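Local structure of phosphate-binding protein (Unidentified prokaryotic organism, 3W9V) at residues A70-A73 with A74-P78; N309-Q312 with T313-R317. The protein binds inorganic phosphate as a secreted member of the PstS family of transport proteins and associates with human PON1. The protein carries 1 engineered substitution. One frame throughout, in Å; residues are numbered along the deposited sequence.

Contact 1: A70-A73 with A74-P78; sequences ATYA and ADKEP
K76 lays its CB over the centre of the Y72 ring, a CH-pi contact with that carbon 3.6 Å from the ring centroid. The two side chains cross at about a right angle. The CG of K76 lies close to the same ring, 3.6 Å from CD1 of Y72, whereas its amine leads away from the contact, so that the aliphatic root of the lysine does the packing. The bond from CA to CB of Y72 points away from 74-78, but with CG anti to the backbone N (chi1 -164°) the ring comes back alongside K76, one turn on. Beside this pair, the methyl CG2 of T71 touches OD2 of D75 at 3.4 Å, and OE1 of E77 comes 3.7 Å from CB of A73, where alanine has no further atoms to obstruct the extended glutamate.

The backbone sets these places. The carbonyl O of Y72 accepts two bonds, from K76 N at 2.8 Å and from E77 N at 2.9 Å. P78, which has no N-H to give, sets its CD 3.4 Å from the O of A73. Outside the contact, the Y72 hydroxyl is hydrogen-bonded to R374 and its ring meets that of F39. A serine in place of Y72 would probably leave the K76 methylenes without their aromatic floor and R374 without this partner. The contact joins helix 66-75 to the short helix 77-80, which leads into strand 83-92, an outermost strand of the mixed sheet.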
loop_
_atom_site.group_PDB
_atom_site.type_symbol
_atom_site.label_atom_id
_atom_site.label_comp_id
_atom_site.label_asym_id
_atom_site.label_seq_id
_atom_site.Cartn_x
_atom_site.Cartn_y
_atom_site.Cartn_z
ATOM N N ALA A 70 13.398 -16.262 -1.987
ATOM C CA ALA A 70 14.316 -17.389 -2.148
ATOM C C ALA A 70 14.623 -17.649 -3.618
ATOM O O ALA A 70 15.761 -17.932 -3.986
ATOM C CB ALA A 70 13.753 -18.640 -1.487
ATOM N N THR A 71 13.601 -17.542 -4.459
ATOM C CA THR A 71 13.782 -17.763 -5.883
ATOM C C THR A 71 14.689 -16.691 -6.489
ATOM O O THR A 71 15.572 -16.998 -7.288
ATOM C CB THR A 71 12.425 -17.840 -6.604
ATOM O OG1 THR A 71 11.722 -19.007 -6.153
ATOM C CG2 THR A 71 12.614 -17.918 -8.114
ATOM N N TYR A 72 14.498 -15.435 -6.094
ATOM C CA TYR A 72 15.359 -14.368 -6.601
ATOM C C TYR A 72 16.802 -14.558 -6.128
ATOM O O TYR A 72 17.747 -14.376 -6.898
ATOM C CB TYR A 72 14.837 -12.987 -6.189
ATOM C CG TYR A 72 15.441 -11.845 -6.981
ATOM C CD1 TYR A 72 14.891 -11.455 -8.197
ATOM C CD2 TYR A 72 16.561 -11.160 -6.518
ATOM C CE1 TYR A 72 15.426 -10.410 -8.926
ATOM C CE2 TYR A 72 17.110 -10.111 -7.247
ATOM C CZ TYR A 72 16.534 -9.742 -8.454
ATOM O OH TYR A 72 17.064 -8.705 -9.190
ATOM N N ALA A 73 16.965 -14.930 -4.863
ATOM C CA ALA A 73 18.295 -15.140 -4.300
ATOM C C ALA A 73 19.052 -16.241 -5.037
ATOM O O ALA A 73 20.252 -16.125 -5.283
ATOM C CB ALA A 73 18.204 -15.453 -2.812
ATOM N N ALA A 74 18.344 -17.301 -5.407
ATOM C CA ALA A 74 18.971 -18.418 -6.105
ATOM C C ALA A 74 19.200 -18.135 -7.590
ATOM O O ALA A 74 20.266 -18.438 -8.124
ATOM C CB ALA A 74 18.146 -19.690 -5.924
ATOM N N ASP A 75 18.205 -17.542 -8.249
ATOM C CA ASP A 75 18.207 -17.402 -9.708
ATOM C C ASP A 75 18.854 -16.123 -10.230
ATOM O O ASP A 75 19.488 -16.134 -11.289
ATOM C CB ASP A 75 16.778 -17.436 -10.265
ATOM C CG ASP A 75 16.121 -18.788 -10.137
ATOM O OD1 ASP A 75 16.804 -19.756 -9.748
ATOM O OD2 ASP A 75 14.912 -18.878 -10.442
ATOM N N LYS A 76 18.653 -15.015 -9.520
ATOM C CA LYS A 76 18.999 -13.699 -10.059
ATOM C C LYS A 76 20.126 -12.997 -9.310
ATOM O O LYS A 76 20.959 -12.331 -9.923
ATOM C CB LYS A 76 17.768 -12.781 -10.085
ATOM C CG LYS A 76 16.563 -13.340 -10.826
ATOM C CD LYS A 76 16.891 -13.688 -12.269
ATOM C CE LYS A 76 15.621 -14.028 -13.034
ATOM N NZ LYS A 76 15.909 -14.600 -14.378
ATOM N N GLU A 77 20.133 -13.122 -7.987
ATOM C CA GLU A 77 21.121 -12.432 -7.158
ATOM C C GLU A 77 22.597 -12.656 -7.538
ATOM O O GLU A 77 23.380 -11.704 -7.501
ATOM C CB GLU A 77 20.885 -12.742 -5.675
ATOM C CG GLU A 77 21.895 -12.130 -4.722
ATOM C CD GLU A 77 21.554 -12.400 -3.271
ATOM O OE1 GLU A 77 20.349 -12.501 -2.943
ATOM O OE2 GLU A 77 22.498 -12.509 -2.458
ATOM N N PRO A 78 22.988 -13.896 -7.908
ATOM C CA PRO A 78 24.404 -14.074 -8.264
ATOM C C PRO A 78 24.870 -13.157 -9.397
ATOM O O PRO A 78 25.987 -12.644 -9.340
ATOM C CB PRO A 78 24.468 -15.537 -8.705
ATOM C CG PRO A 78 23.396 -16.194 -7.917
ATOM C CD PRO A 78 22.279 -15.192 -7.880
#

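Contact 2: N309-Q312 with T313-R317; sequences NATQ and TGQVR
N309 and T313 meet where helix 310-323 begins, and hydrogen bonds carry most of the contact. The O of N309 receives T313 N at 3.0 Å, and OG1 of T313 lies equally near that oxygen of N309, at 3.0 Å. Further along, G314 N, Q315 N and V316 N bond in turn to the O atoms of A310, T311 and Q312, the regular i to i+4 pattern of an alpha helix.

N309 is the N-cap. With its CG anti to the backbone N (chi1 -177°), OD1 takes Q312 N at 2.9 Å, in the carbonyl plane of the amide and nearly straight at the hydrogen (165°). Asparagine suits this position because its short amide supplies an acceptor to a first-turn N-H, while its ND2 is held by OE1 of Q376, the C-terminal residue.

Van der Waals contacts add the rest. T311 and Q315 lie side by side and point the same way, with CG2 of the threonine 3.9 Å from CD of the glutamine. The CG of Q315 sits 3.3 Å from the O of T311, and CG2 of V316 comes equally close to the O of Q312. Beyond the segments, the side chains of Q312 and Q315 both rest on I2, near the N terminus, and that of T313 touches Y307.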
loop_
_atom_site.group_PDB
_atom_site.type_symbol
_atom_site.label_atom_id
_atom_site.label_comp_id
_atom_site.label_asym_id
_atom_site.label_seq_id
_atom_site.Cartn_x
_atom_site.Cartn_y
_atom_site.Cartn_z
ATOM N N ASN A 309 24.670 -0.798 -15.815
ATOM C CA ASN A 309 24.960 0.511 -16.382
ATOM C C ASN A 309 25.265 1.529 -15.286
ATOM O O ASN A 309 24.467 1.717 -14.360
ATOM C CB ASN A 309 23.775 0.965 -17.229
ATOM C CG ASN A 309 24.026 2.278 -17.914
ATOM O OD1 ASN A 309 23.892 3.337 -17.309
ATOM N ND2 ASN A 309 24.403 2.221 -19.188
ATOM N N ALA A 310 26.421 2.182 -15.387
ATOM C CA ALA A 310 26.887 3.083 -14.336
ATOM C C ALA A 310 26.074 4.370 -14.249
ATOM O O ALA A 310 25.895 4.924 -13.166
ATOM C CB ALA A 310 28.372 3.393 -14.519
ATOM N N THR A 311 25.585 4.850 -15.385
ATOM C CA THR A 311 24.728 6.028 -15.387
ATOM C C THR A 311 23.404 5.736 -14.670
ATOM O O THR A 311 22.948 6.530 -13.837
ATOM C CB THR A 311 24.479 6.543 -16.814
ATOM O OG1 THR A 311 25.723 6.985 -17.375
ATOM C CG2 THR A 311 23.497 7.699 -16.811
ATOM N N GLN A 312 22.800 4.591 -14.979
ATOM C CA GLN A 312 21.587 4.177 -14.281
ATOM C C GLN A 312 21.835 4.027 -12.782
ATOM O O GLN A 312 21.003 4.430 -11.972
ATOM C CB GLN A 312 21.020 2.881 -14.864
ATOM C CG GLN A 312 20.418 3.049 -16.255
ATOM C CD GLN A 312 19.788 1.771 -16.773
ATOM O OE1 GLN A 312 20.120 0.677 -16.327
ATOM N NE2 GLN A 312 18.868 1.905 -17.722
ATOM N N THR A 313 22.977 3.462 -12.409
ATOM C CA THR A 313 23.316 3.319 -10.995
ATOM C C THR A 313 23.303 4.671 -10.282
ATOM O O THR A 313 22.698 4.828 -9.215
ATOM C CB THR A 313 24.698 2.676 -10.823
ATOM O OG1 THR A 313 24.670 1.349 -11.362
ATOM C CG2 THR A 313 25.093 2.623 -9.354
ATOM N N GLY A 314 23.967 5.651 -10.878
ATOM C CA GLY A 314 24.006 6.983 -10.303
ATOM C C GLY A 314 22.632 7.620 -10.235
ATOM O O GLY A 314 22.312 8.308 -9.267
ATOM N N GLN A 315 21.813 7.403 -11.258
ATOM C CA GLN A 315 20.465 7.960 -11.279
ATOM C C GLN A 315 19.556 7.339 -10.214
ATOM O O GLN A 315 18.734 8.033 -9.612
ATOM C CB GLN A 315 19.856 7.833 -12.673
ATOM C CG GLN A 315 20.503 8.779 -13.672
ATOM C CD GLN A 315 20.064 8.527 -15.092
ATOM O OE1 GLN A 315 19.729 7.407 -15.459
ATOM N NE2 GLN A 315 20.076 9.577 -15.910
ATOM N N VAL A 316 19.705 6.042 -9.977
ATOM C CA VAL A 316 18.974 5.396 -8.894
ATOM C C VAL A 316 19.412 5.985 -7.549
ATOM O O VAL A 316 18.576 6.297 -6.690
ATOM C CB VAL A 316 19.163 3.866 -8.922
ATOM C CG1 VAL A 316 18.625 3.238 -7.647
ATOM C CG2 VAL A 316 18.467 3.272 -10.133
ATOM N N ARG A 317 20.717 6.142 -7.358
ATOM C CA ARG A 317 21.215 6.744 -6.131
ATOM C C ARG A 317 20.678 8.164 -5.941
ATOM O O ARG A 317 20.315 8.539 -4.826
ATOM C CB ARG A 317 22.743 6.714 -6.087
ATOM C CG ARG A 317 23.310 5.301 -5.955
ATOM C CD ARG A 317 24.835 5.287 -5.940
ATOM N NE ARG A 317 25.365 6.192 -4.930
ATOM C CZ ARG A 317 25.489 5.889 -3.640
ATOM N NH1 ARG A 317 25.140 4.690 -3.193
ATOM N NH2 ARG A 317 25.960 6.797 -2.798
#

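Overall arrangement
From the N terminus, contact 1 comes first, where helix 66-75 passes to helix 77-80, and contact 2 follows far along the chain, at the start of helix 310-323. Each joins adjoining segments, so neither closes a long loop, and they stand in series without nesting or crossing. Their centres are 22 Å apart and their nearest atoms about 12 Å, so they do not touch. In sequence, contact 1 falls between strands 57-60 and 83-92, and contact 2 follows strand 296-304; in the mixed sheet 296-304 lies between those two. The C-terminal tail links both neighbourhoods, R374 bonding at contact 1 and Q376 at contact 2.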